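Local coordinates for halogenase (PDB 3E1T), which binds FAD and, as a flavin-dependent halogenase of the tryptophan halogenase family, probably chlorinates a precursor of the myxobacterial product chondrochloren, at residues N170-S175 with G302-F307; G15-S20 with S314-A319; G146-N151 with E156-A161; E6-I11 with G125-E130. All coordinates share one frame; numbering follows the deposited sequence.

Contact 1 (N170-S175 with G302-F307). With FAD (flavin-adenine dinucleotide), chain C.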
# COMPACT_ATOMS: atom_id res chain seq x y z
N ASN A 170 -5.75 5.51 -5.94
CA ASN A 170 -7.02 4.80 -5.77
C ASN A 170 -8.18 5.47 -6.51
O ASN A 170 -9.16 4.82 -6.88
CB ASN A 170 -7.34 4.59 -4.29
CG ASN A 170 -7.83 5.85 -3.59
OD1 ASN A 170 -7.04 6.72 -3.19
ND2 ASN A 170 -9.14 5.94 -3.42
N ARG A 171 -8.05 6.78 -6.75
CA ARG A 171 -9.08 7.52 -7.47
C ARG A 171 -8.81 7.59 -8.98
O ARG A 171 -9.32 8.48 -9.65
CB ARG A 171 -9.24 8.94 -6.90
CG ARG A 171 -9.63 9.01 -5.43
CD ARG A 171 -11.12 8.76 -5.19
NE ARG A 171 -11.92 9.95 -5.48
CZ ARG A 171 -13.25 9.99 -5.47
NH1 ARG A 171 -13.96 8.90 -5.20
NH2 ARG A 171 -13.88 11.13 -5.74
N THR A 172 -8.00 6.67 -9.51
CA THR A 172 -7.73 6.64 -10.95
C THR A 172 -9.02 6.70 -11.76
O THR A 172 -10.03 6.05 -11.42
CB THR A 172 -6.93 5.39 -11.38
OG1 THR A 172 -6.96 5.30 -12.81
CG2 THR A 172 -7.53 4.10 -10.79
N ARG A 173 -8.98 7.49 -12.83
CA ARG A 173 -10.12 7.59 -13.74
C ARG A 173 -9.84 6.87 -15.07
O ARG A 173 -10.67 6.91 -15.97
CB ARG A 173 -10.54 9.07 -13.94
CG ARG A 173 -9.48 10.00 -14.58
CD ARG A 173 -9.79 11.49 -14.33
NE ARG A 173 -10.88 12.01 -15.15
CZ ARG A 173 -11.53 13.15 -14.93
NH1 ARG A 173 -11.20 13.92 -13.89
NH2 ARG A 173 -12.51 13.52 -15.74
N VAL A 174 -8.70 6.20 -15.17
CA VAL A 174 -8.28 5.57 -16.43
C VAL A 174 -7.98 4.07 -16.35
O VAL A 174 -7.78 3.42 -17.38
CB VAL A 174 -7.05 6.31 -17.09
CG1 VAL A 174 -7.38 7.79 -17.37
CG2 VAL A 174 -5.79 6.18 -16.24
N SER A 175 -7.98 3.51 -15.14
CA SER A 175 -7.58 2.09 -14.99
C SER A 175 -8.48 1.12 -15.72
O SER A 175 -8.03 0.04 -16.10
CB SER A 175 -7.45 1.69 -13.52
OG SER A 175 -8.72 1.64 -12.90
N GLY A 302 0.96 0.62 -8.42
CA GLY A 302 0.53 1.14 -7.13
C GLY A 302 -0.95 0.95 -6.89
O GLY A 302 -1.52 -0.04 -7.34
N ASP A 303 -1.57 1.92 -6.22
CA ASP A 303 -2.97 1.79 -5.83
C ASP A 303 -3.91 1.75 -7.04
O ASP A 303 -5.05 1.30 -6.92
CB ASP A 303 -3.38 2.95 -4.94
CG ASP A 303 -2.97 2.78 -3.50
OD1 ASP A 303 -2.18 1.86 -3.16
OD2 ASP A 303 -3.44 3.61 -2.70
N ALA A 304 -3.45 2.25 -8.18
CA ALA A 304 -4.24 2.15 -9.41
C ALA A 304 -4.49 0.69 -9.77
O ALA A 304 -5.55 0.36 -10.27
CB ALA A 304 -3.53 2.86 -10.57
N ALA A 305 -3.50 -0.16 -9.52
CA ALA A 305 -3.59 -1.59 -9.81
C ALA A 305 -4.28 -2.41 -8.70
O ALA A 305 -5.22 -3.17 -8.96
CB ALA A 305 -2.21 -2.15 -10.06
N CYS A 306 -3.79 -2.28 -7.47
CA CYS A 306 -4.27 -3.12 -6.38
C CYS A 306 -3.85 -2.57 -5.03
O CYS A 306 -2.91 -1.77 -4.95
CB CYS A 306 -3.75 -4.56 -6.53
SG CYS A 306 -1.97 -4.72 -6.40
N PHE A 307 -4.58 -2.97 -3.99
CA PHE A 307 -4.23 -2.63 -2.61
C PHE A 307 -4.84 -3.69 -1.66
O PHE A 307 -5.94 -4.18 -1.90
CB PHE A 307 -4.72 -1.22 -2.24
CG PHE A 307 -4.35 -0.81 -0.84
CD1 PHE A 307 -3.01 -0.58 -0.50
CD2 PHE A 307 -5.32 -0.69 0.14
CE1 PHE A 307 -2.67 -0.22 0.79
CE2 PHE A 307 -4.99 -0.34 1.44
CZ PHE A 307 -3.66 -0.09 1.76
PA FAD C . -0.93 7.92 -4.60
O1A FAD C . -0.01 8.10 -3.42
O2A FAD C . -2.38 7.96 -4.29
O5B FAD C . -0.59 9.09 -5.66
C5B FAD C . -1.24 9.17 -6.92
C4B FAD C . -1.10 10.59 -7.47
O4B FAD C . -1.83 10.73 -8.67
C3B FAD C . -1.65 11.62 -6.50
O3B FAD C . -0.64 12.57 -6.25
C2B FAD C . -2.81 12.27 -7.22
O2B FAD C . -2.82 13.65 -6.99
C1B FAD C . -2.50 11.97 -8.68
N9A FAD C . -3.67 11.86 -9.57
C8A FAD C . -4.91 11.33 -9.31
N7A FAD C . -5.65 11.43 -10.44
C5A FAD C . -4.90 12.01 -11.41
C6A FAD C . -5.15 12.37 -12.75
N6A FAD C . -6.38 12.27 -13.28
N1A FAD C . -4.15 12.96 -13.48
C2A FAD C . -2.93 13.23 -12.92
N3A FAD C . -2.70 12.89 -11.60
C4A FAD C . -3.66 12.29 -10.87
N1 FAD C . 0.91 2.60 2.89
C2 FAD C . 2.11 2.51 3.56
O2 FAD C . 3.11 2.25 2.91
N3 FAD C . 2.14 2.70 4.93
C4 FAD C . 0.97 3.00 5.63
O4 FAD C . 1.00 3.19 6.85
C4X FAD C . -0.24 3.07 4.95
N5 FAD C . -1.41 3.36 5.62
C5X FAD C . -2.60 3.44 4.91
C6 FAD C . -3.80 3.72 5.58
C7 FAD C . -5.00 3.79 4.85
C7M FAD C . -6.30 3.88 5.61
C8 FAD C . -5.01 3.58 3.47
C8M FAD C . -6.30 3.44 2.69
C9 FAD C . -3.81 3.31 2.82
C9A FAD C . -2.61 3.23 3.53
N10 FAD C . -1.43 2.97 2.85
C10 FAD C . -0.25 2.88 3.56
C1' FAD C . -1.41 2.86 1.34
C2' FAD C . -0.85 4.09 0.62
O2' FAD C . -1.73 5.17 0.87
C3' FAD C . -0.76 3.86 -0.89
O3' FAD C . -0.43 2.51 -1.17
C4' FAD C . 0.29 4.70 -1.61
O4' FAD C . -0.02 6.07 -1.46
C5' FAD C . 0.29 4.35 -3.10
O5' FAD C . 0.99 5.32 -3.82
P FAD C . 0.65 5.64 -5.36
O1P FAD C . 1.85 6.30 -5.99
O2P FAD C . 0.31 4.38 -6.09
O3P FAD C . -0.67 6.52 -5.32
O HOH W 1 -4.15 6.14 -3.57
O HOH W 2 -7.96 0.60 -10.40
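Asn170 and Asp303 meet beside FAD, where Gly302 and Asp303 fit the Gly-Asp motif of hydroxylase-type flavoproteins; Asn170 N stands 3.6 Å from Asp303 CB. Next to this, the Thr172 methyl CG2 rests on Ala304, 4.1 Å from its CA. The cofactor is gripped from Asp303 at two points. Asp303 N donates to the phosphate oxygen FAD O2P over 3.1 Å (161°), and Asp303 OD1 accepts from the ribityl hydroxyl FAD O3' at 2.7 Å. The first torsion (chi1 -81°) sets CG beside the backbone N, on the side where the ribityl chain runs. The other oxygen, Asp303 OD2, faces water 1 at 2.8 Å, and that water accepts from Asn170 N at 2.9 Å. The same water can also donate to FAD O2A, though its two protons cannot serve every acceptor around it. Gly302 passes close to the phosphate: a CB there would overlap O2P. Farther along, Phe307 CE1 comes within 3.4 Å of FAD C1', approaching obliquely. Arg173, whose CD packs against the adenine amino group N6A, is salt-bridged one shell out to Glu133, and Tyr288 OH bonds to the Asp303 carbonyl. The loop itself is shaped by an ST turn. Thr172 OG1, anti to its own N (chi1 168°) and also bonded to Asp166, accepts from Val174 N at 3.1 Å and more weakly from Ser175 N.

Contact 2 (G15-S20 with S314-A319). With FAD (flavin-adenine dinucleotide), chain C.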
# COMPACT_ATOMS: atom_id res chain seq x y z
N GLY A 15 2.06 11.68 -9.55
CA GLY A 15 3.40 11.84 -9.01
C GLY A 15 3.61 11.44 -7.55
O GLY A 15 4.48 11.99 -6.87
N GLY A 16 2.80 10.49 -7.07
CA GLY A 16 3.03 9.90 -5.75
C GLY A 16 4.21 8.96 -5.86
O GLY A 16 4.88 8.95 -6.88
N PRO A 17 4.50 8.17 -4.81
CA PRO A 17 5.69 7.30 -4.85
C PRO A 17 5.75 6.32 -6.01
O PRO A 17 6.83 6.05 -6.51
CB PRO A 17 5.63 6.54 -3.51
CG PRO A 17 4.80 7.44 -2.61
CD PRO A 17 3.77 8.05 -3.53
N GLY A 18 4.61 5.77 -6.43
CA GLY A 18 4.58 4.92 -7.62
C GLY A 18 5.05 5.65 -8.87
O GLY A 18 5.98 5.21 -9.54
N GLY A 19 4.40 6.77 -9.18
CA GLY A 19 4.69 7.54 -10.39
C GLY A 19 6.07 8.16 -10.45
O GLY A 19 6.78 8.00 -11.45
N SER A 20 6.46 8.87 -9.40
CA SER A 20 7.79 9.49 -9.36
C SER A 20 8.91 8.45 -9.44
O SER A 20 9.93 8.67 -10.11
CB SER A 20 7.95 10.35 -8.11
OG SER A 20 7.83 9.55 -6.95
N SER A 314 2.10 -2.07 3.80
CA SER A 314 2.72 -2.53 2.56
C SER A 314 2.46 -1.68 1.33
O SER A 314 3.01 -1.97 0.28
CB SER A 314 2.30 -3.97 2.28
OG SER A 314 0.93 -4.03 1.94
N GLY A 315 1.62 -0.65 1.46
CA GLY A 315 1.13 0.12 0.31
C GLY A 315 2.23 0.79 -0.49
O GLY A 315 2.34 0.59 -1.71
N VAL A 316 3.07 1.58 0.18
CA VAL A 316 4.13 2.31 -0.53
C VAL A 316 5.18 1.36 -1.08
O VAL A 316 5.74 1.60 -2.15
CB VAL A 316 4.74 3.46 0.29
CG1 VAL A 316 5.99 4.01 -0.38
CG2 VAL A 316 3.70 4.58 0.50
N HIS A 317 5.43 0.26 -0.38
CA HIS A 317 6.34 -0.76 -0.88
C HIS A 317 5.83 -1.36 -2.19
O HIS A 317 6.59 -1.52 -3.15
CB HIS A 317 6.55 -1.86 0.18
CG HIS A 317 7.08 -3.14 -0.36
ND1 HIS A 317 8.34 -3.25 -0.93
CD2 HIS A 317 6.55 -4.39 -0.40
CE1 HIS A 317 8.55 -4.50 -1.30
NE2 HIS A 317 7.48 -5.21 -1.00
N LEU A 318 4.54 -1.71 -2.22
CA LEU A 318 3.92 -2.31 -3.40
C LEU A 318 3.97 -1.35 -4.58
O LEU A 318 4.29 -1.75 -5.70
CB LEU A 318 2.46 -2.73 -3.10
CG LEU A 318 2.32 -4.03 -2.28
CD1 LEU A 318 0.87 -4.32 -1.97
CD2 LEU A 318 2.94 -5.19 -3.01
N ALA A 319 3.63 -0.09 -4.32
CA ALA A 319 3.68 0.96 -5.34
C ALA A 319 5.09 1.13 -5.93
O ALA A 319 5.25 1.22 -7.15
CB ALA A 319 3.18 2.27 -4.77
PA FAD C . -0.93 7.92 -4.60
O1A FAD C . -0.01 8.10 -3.42
O2A FAD C . -2.38 7.96 -4.29
O5B FAD C . -0.59 9.09 -5.66
C5B FAD C . -1.24 9.17 -6.92
C4B FAD C . -1.10 10.59 -7.47
O4B FAD C . -1.83 10.73 -8.67
C3B FAD C . -1.65 11.62 -6.50
O3B FAD C . -0.64 12.57 -6.25
C2B FAD C . -2.81 12.27 -7.22
O2B FAD C . -2.82 13.65 -6.99
C1B FAD C . -2.50 11.97 -8.68
N9A FAD C . -3.67 11.86 -9.57
C8A FAD C . -4.91 11.33 -9.31
N7A FAD C . -5.65 11.43 -10.44
C5A FAD C . -4.90 12.01 -11.41
C6A FAD C . -5.15 12.37 -12.75
N6A FAD C . -6.38 12.27 -13.28
N1A FAD C . -4.15 12.96 -13.48
C2A FAD C . -2.93 13.23 -12.92
N3A FAD C . -2.70 12.89 -11.60
C4A FAD C . -3.66 12.29 -10.87
N1 FAD C . 0.91 2.60 2.89
C2 FAD C . 2.11 2.51 3.56
O2 FAD C . 3.11 2.25 2.91
N3 FAD C . 2.14 2.70 4.93
C4 FAD C . 0.97 3.00 5.63
O4 FAD C . 1.00 3.19 6.85
C4X FAD C . -0.24 3.07 4.95
N5 FAD C . -1.41 3.36 5.62
C5X FAD C . -2.60 3.44 4.91
C6 FAD C . -3.80 3.72 5.58
C7 FAD C . -5.00 3.79 4.85
C7M FAD C . -6.30 3.88 5.61
C8 FAD C . -5.01 3.58 3.47
C8M FAD C . -6.30 3.44 2.69
C9 FAD C . -3.81 3.31 2.82
C9A FAD C . -2.61 3.23 3.53
N10 FAD C . -1.43 2.97 2.85
C10 FAD C . -0.25 2.88 3.56
C1' FAD C . -1.41 2.86 1.34
C2' FAD C . -0.85 4.09 0.62
O2' FAD C . -1.73 5.17 0.87
C3' FAD C . -0.76 3.86 -0.89
O3' FAD C . -0.43 2.51 -1.17
C4' FAD C . 0.29 4.70 -1.61
O4' FAD C . -0.02 6.07 -1.46
C5' FAD C . 0.29 4.35 -3.10
O5' FAD C . 0.99 5.32 -3.82
P FAD C . 0.65 5.64 -5.36
O1P FAD C . 1.85 6.30 -5.99
O2P FAD C . 0.31 4.38 -6.09
O3P FAD C . -0.67 6.52 -5.32
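Two helix starts come together at Gly18 and Ala319, whose CA atoms are 4.7 Å apart, and Gly18 CA lies 3.8 Å from the Ala319 carbonyl oxygen. A CB on Gly18 would lie against Ala319 CB at ordinary contact distance but collide with FAD O1P, so it is the cofactor that calls for a glycine here. The side-chain contact is a single apolar touch, Pro17 CB against Val316 CG1 at 4.0 Å. In Val316, CG1 is anti to the backbone N (chi1 170°), which directs this methyl to the proline, while CG2 packs by the flavin carbonyl oxygen, 3.4 Å from FAD O2. Arg110 of helix 110-123 touches both Pro17 and Val316. Each helix start also offers a backbone amide to the cofactor. Gly18 N donates to FAD O1P at 2.8 Å (147°), and Val316 N to FAD O2, likewise at 2.8 Å but straighter (164°). The Ala319 methyl packs against the phosphate, CB 3.8 Å from FAD O2P, and Gly315 CA sits 3.2 Å from FAD O3'. Both helix N termini probably lend positive potential, one to the pyrophosphate, the other to the pyrimidine end of the flavin. With Gly16 as N-cap and Gly19 one turn in, and with Glu37 accepting from Gly15 N and bonding FAD, residues 15-20 are consistent with the glycine-rich turn and helix start that follow strand 10-13 in a Rossmann-type dinucleotide-binding fold.

Contact 3 (G146-N151 with E156-A161)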
# COMPACT_ATOMS: atom_id res chain seq x y z
N GLY A 146 -1.31 7.78 -26.19
CA GLY A 146 -1.18 9.10 -25.59
C GLY A 146 -2.20 9.36 -24.52
O GLY A 146 -2.90 8.45 -24.08
N VAL A 147 -2.28 10.61 -24.09
CA VAL A 147 -3.26 11.03 -23.11
C VAL A 147 -3.89 12.37 -23.50
O VAL A 147 -3.28 13.15 -24.23
CB VAL A 147 -2.64 11.16 -21.68
CG1 VAL A 147 -2.13 9.80 -21.17
CG2 VAL A 147 -1.53 12.22 -21.64
N ARG A 148 -5.11 12.61 -23.03
CA ARG A 148 -5.68 13.96 -23.01
C ARG A 148 -5.61 14.48 -21.59
O ARG A 148 -5.98 13.77 -20.65
CB ARG A 148 -7.14 13.97 -23.50
CG ARG A 148 -7.97 15.14 -22.91
CD ARG A 148 -9.31 15.39 -23.60
NE ARG A 148 -10.00 14.17 -24.01
CZ ARG A 148 -10.01 13.72 -25.26
NH1 ARG A 148 -9.36 14.38 -26.20
NH2 ARG A 148 -10.65 12.60 -25.55
N TYR A 149 -5.15 15.72 -21.43
CA TYR A 149 -5.07 16.36 -20.12
C TYR A 149 -5.49 17.83 -20.17
O TYR A 149 -5.59 18.40 -21.25
CB TYR A 149 -3.66 16.25 -19.53
CG TYR A 149 -2.57 16.97 -20.31
CD1 TYR A 149 -2.15 18.25 -19.93
CD2 TYR A 149 -1.96 16.37 -21.41
CE1 TYR A 149 -1.14 18.91 -20.64
CE2 TYR A 149 -0.95 17.03 -22.13
CZ TYR A 149 -0.55 18.30 -21.74
OH TYR A 149 0.44 18.94 -22.44
N ARG A 150 -5.72 18.42 -19.00
CA ARG A 150 -5.86 19.87 -18.86
C ARG A 150 -4.62 20.38 -18.14
O ARG A 150 -4.22 19.82 -17.12
CB ARG A 150 -7.09 20.25 -18.03
CG ARG A 150 -8.34 19.42 -18.28
CD ARG A 150 -9.46 19.86 -17.33
NE ARG A 150 -10.10 21.10 -17.78
CZ ARG A 150 -10.87 21.87 -17.01
NH1 ARG A 150 -11.10 21.54 -15.74
NH2 ARG A 150 -11.41 22.97 -17.51
N ASN A 151 -4.00 21.44 -18.67
CA ASN A 151 -2.84 22.04 -18.03
C ASN A 151 -3.25 22.97 -16.88
O ASN A 151 -4.39 22.93 -16.43
CB ASN A 151 -1.92 22.74 -19.06
CG ASN A 151 -2.53 24.02 -19.64
OD1 ASN A 151 -3.58 24.48 -19.20
ND2 ASN A 151 -1.85 24.59 -20.62
N GLU A 156 -7.23 22.24 -22.48
CA GLU A 156 -7.20 20.83 -22.84
C GLU A 156 -6.17 20.54 -23.94
O GLU A 156 -6.27 21.06 -25.05
CB GLU A 156 -8.60 20.41 -23.31
CG GLU A 156 -8.80 18.93 -23.50
CD GLU A 156 -10.23 18.59 -23.87
OE1 GLU A 156 -11.10 18.57 -22.96
OE2 GLU A 156 -10.48 18.32 -25.06
N LEU A 157 -5.18 19.70 -23.61
CA LEU A 157 -4.11 19.35 -24.56
C LEU A 157 -3.90 17.84 -24.72
O LEU A 157 -4.61 17.03 -24.12
CB LEU A 157 -2.79 20.00 -24.13
CG LEU A 157 -2.63 21.52 -24.21
CD1 LEU A 157 -1.17 21.86 -23.94
CD2 LEU A 157 -3.07 22.07 -25.57
N MET A 158 -2.91 17.47 -25.53
CA MET A 158 -2.56 16.07 -25.74
C MET A 158 -1.05 15.83 -25.79
O MET A 158 -0.27 16.73 -26.10
CB MET A 158 -3.21 15.54 -27.01
CG MET A 158 -4.71 15.37 -26.89
SD MET A 158 -5.50 14.89 -28.43
CE MET A 158 -5.34 16.38 -29.42
N ALA A 159 -0.66 14.60 -25.46
CA ALA A 159 0.73 14.16 -25.56
C ALA A 159 0.78 12.68 -25.92
O ALA A 159 -0.14 11.94 -25.62
CB ALA A 159 1.47 14.43 -24.24
N HIS A 160 1.87 12.26 -26.57
CA HIS A 160 1.97 10.89 -27.09
C HIS A 160 3.25 10.22 -26.62
O HIS A 160 4.24 10.90 -26.35
CB HIS A 160 1.91 10.87 -28.62
CG HIS A 160 0.78 11.68 -29.20
ND1 HIS A 160 0.93 12.47 -30.31
CD2 HIS A 160 -0.51 11.81 -28.80
CE1 HIS A 160 -0.23 13.06 -30.59
NE2 HIS A 160 -1.11 12.68 -29.68
N ALA A 161 3.24 8.89 -26.52
CA ALA A 161 4.39 8.12 -26.08
C ALA A 161 4.23 6.67 -26.45
O ALA A 161 3.12 6.22 -26.75
CB ALA A 161 4.58 8.26 -24.56
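Leu157 CB lies over one face of the Tyr149 ring, a CH-pi contact 4.1 Å from the centroid, while Ala159 CB approaches CE2 obliquely and the ring of His132 meets Tyr149 at a shallow interplanar angle. At the edge of the His160 imidazole sits Gly146 CA. The Arg148 guanidinium is met obliquely by Glu156 OE2 and Met158 SD. Tyr149 CG stands between the backbone N and carbonyl carbon (chi1 64°), a torsion that leans the ring across to the partner strand. With an alanine here, Leu157 CB would probably lose its aromatic cover and the His132 ring its neighbour. The backbone is an antiparallel hairpin. Tyr149 N donates to Leu157 O at 3.0 Å, and Leu157 N returns the bond to Tyr149 O at 2.7 Å (164°). Val147 and Ala159 repeat the reciprocal pair, Val147 N reaching Ala159 O at 2.9 Å. Beside Gly146 the strands draw in, its CA 3.0 Å from Ala159 O. Arg148 spends its NE on Asp136 of the adjacent strand; Glu156 OE2 stays 4.3 Å from Arg148 NH1 and well out of the guanidinium plane. The two charges therefore probably attract only loosely, and four backbone bonds set the register.

Contact 4 (E6-I11 with G125-E130)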
# COMPACT_ATOMS: atom_id res chain seq x y z
N GLU A 6 3.28 16.83 -28.15
CA GLU A 6 4.61 16.37 -27.75
C GLU A 6 4.75 14.85 -27.76
O GLU A 6 3.77 14.14 -27.48
CB GLU A 6 4.94 16.93 -26.37
CG GLU A 6 4.63 18.42 -26.20
CD GLU A 6 5.01 18.97 -24.82
OE1 GLU A 6 4.19 19.70 -24.23
OE2 GLU A 6 6.12 18.68 -24.34
N VAL A 7 5.94 14.36 -28.08
CA VAL A 7 6.22 12.92 -28.13
C VAL A 7 7.27 12.51 -27.08
O VAL A 7 8.32 13.15 -26.95
CB VAL A 7 6.63 12.44 -29.56
CG1 VAL A 7 7.88 13.19 -30.06
CG2 VAL A 7 6.82 10.92 -29.60
N PHE A 8 6.97 11.45 -26.33
CA PHE A 8 7.85 10.98 -25.25
C PHE A 8 8.11 9.48 -25.38
O PHE A 8 7.52 8.81 -26.22
CB PHE A 8 7.23 11.32 -23.89
CG PHE A 8 7.12 12.80 -23.63
CD1 PHE A 8 8.16 13.49 -23.01
CD2 PHE A 8 5.97 13.50 -23.98
CE1 PHE A 8 8.06 14.85 -22.75
CE2 PHE A 8 5.86 14.87 -23.73
CZ PHE A 8 6.90 15.55 -23.11
N ASP A 9 9.01 8.94 -24.57
CA ASP A 9 9.13 7.48 -24.50
C ASP A 9 8.04 6.96 -23.55
O ASP A 9 7.48 5.89 -23.77
CB ASP A 9 10.53 7.03 -24.07
CG ASP A 9 11.63 7.47 -25.04
OD1 ASP A 9 12.51 8.25 -24.62
OD2 ASP A 9 11.64 7.02 -26.22
N LEU A 10 7.71 7.75 -22.52
CA LEU A 10 6.81 7.32 -21.45
C LEU A 10 6.05 8.50 -20.87
O LEU A 10 6.64 9.54 -20.59
CB LEU A 10 7.61 6.65 -20.31
CG LEU A 10 6.95 6.34 -18.96
CD1 LEU A 10 5.86 5.28 -19.12
CD2 LEU A 10 8.01 5.86 -17.95
N ILE A 11 4.74 8.33 -20.69
CA ILE A 11 3.95 9.28 -19.91
C ILE A 11 3.44 8.59 -18.65
O ILE A 11 2.77 7.55 -18.72
CB ILE A 11 2.74 9.83 -20.70
CG1 ILE A 11 3.23 10.60 -21.94
CG2 ILE A 11 1.90 10.75 -19.80
CD1 ILE A 11 2.22 10.69 -23.07
N GLY A 125 16.00 13.92 -14.51
CA GLY A 125 15.74 14.26 -15.90
C GLY A 125 14.30 14.13 -16.34
O GLY A 125 14.02 14.13 -17.55
N VAL A 126 13.38 14.00 -15.38
CA VAL A 126 11.96 13.80 -15.71
C VAL A 126 11.29 15.15 -15.92
O VAL A 126 11.48 16.08 -15.13
CB VAL A 126 11.19 13.01 -14.61
CG1 VAL A 126 9.71 12.92 -14.96
CG2 VAL A 126 11.78 11.60 -14.43
N ASP A 127 10.50 15.23 -16.98
CA ASP A 127 9.68 16.40 -17.28
C ASP A 127 8.41 16.34 -16.42
O ASP A 127 7.37 15.86 -16.89
CB ASP A 127 9.34 16.39 -18.78
CG ASP A 127 8.75 17.70 -19.27
OD1 ASP A 127 8.20 18.50 -18.47
OD2 ASP A 127 8.81 17.93 -20.49
N VAL A 128 8.47 16.82 -15.18
CA VAL A 128 7.27 16.76 -14.33
C VAL A 128 6.49 18.06 -14.38
O VAL A 128 7.06 19.15 -14.37
CB VAL A 128 7.54 16.25 -12.86
CG1 VAL A 128 8.91 15.61 -12.73
CG2 VAL A 128 7.34 17.35 -11.82
N ARG A 129 5.17 17.94 -14.45
CA ARG A 129 4.30 19.10 -14.55
C ARG A 129 3.12 18.95 -13.61
O ARG A 129 2.26 18.09 -13.81
CB ARG A 129 3.86 19.30 -16.00
CG ARG A 129 4.93 19.97 -16.85
CD ARG A 129 5.07 19.35 -18.22
NE ARG A 129 4.06 19.83 -19.14
CZ ARG A 129 4.17 19.79 -20.47
NH1 ARG A 129 5.26 19.29 -21.06
NH2 ARG A 129 3.17 20.27 -21.21
N GLU A 130 3.10 19.78 -12.56
CA GLU A 130 2.02 19.80 -11.59
C GLU A 130 0.84 20.58 -12.15
O GLU A 130 0.94 21.15 -13.24
CB GLU A 130 2.51 20.39 -10.26
CG GLU A 130 3.51 19.49 -9.54
CD GLU A 130 4.22 20.18 -8.38
OE1 GLU A 130 3.65 21.10 -7.77
OE2 GLU A 130 5.36 19.77 -8.08
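A surface salt-bridge network of Glu6, Asp127 and Arg129 ties strand 6-8, at the edge of a mixed sheet, to strand 127-129, at the edge of the parallel sheet of the FAD-binding fold. Glu6 and Arg129 reach each other from opposite directions. Arg129 NH2 donates to the syn side of Glu6 OE1 at 3.2 Å (155°), the oxygen lying almost in the guanidinium plane. Arg129 NH1 adds two weak bonds, to Glu6 OE1 and Glu6 OE2, each 3.4 Å long. Carboxylate and guanidinium planes differ by 26°, so the two groups meet edge on but slightly twisted. On its own strand Arg129 has a second anion, a long bridge from NH1 to Asp127 OD2 of 3.8 Å. A methionine in place of Arg129 would probably leave the Glu6 and Asp127 carboxylates facing each other without the positive charge between them, Glu6 OE2 being 4.8 Å from Asp127 OD2. Phe8 joins from the same strand as Glu6: its ring edge points at the aspartate, CE1 coming within 3.9 Å of Asp127 OD2. Leu34 of the neighbouring strand 33-36 touches both Phe8 and Arg129. Asp127 CG is anti to the backbone N (chi1 -167°), carrying the carboxylate toward Phe8. Its backbone centres an inverse gamma turn, closed by a weak bond from Val128 N to Val126 O at 3.1 Å.

In the fold
From the N terminus, residues 6-11 open contact 4 and 15-20 open contact 2, directly linked through the first strand and helix of the dinucleotide-binding unit. Contact 4 closes at 125-130, before contact 2 does, so these two cross. Contact 3, a local hairpin, then opens and closes, followed by contact 1, which spans 170-175 to 302-307; both are nested inside the long loop that 314-319 closes. Contacts 1 and 2, centres 11 Å apart, touch where Gly302 CA meets Ala319 CB, and both hold FAD. Contacts 3 and 4 share a sheet: His160 probably exchanges backbone hydrogen bonds with Glu6 and Phe8, lining strand 156-161 against 6-8.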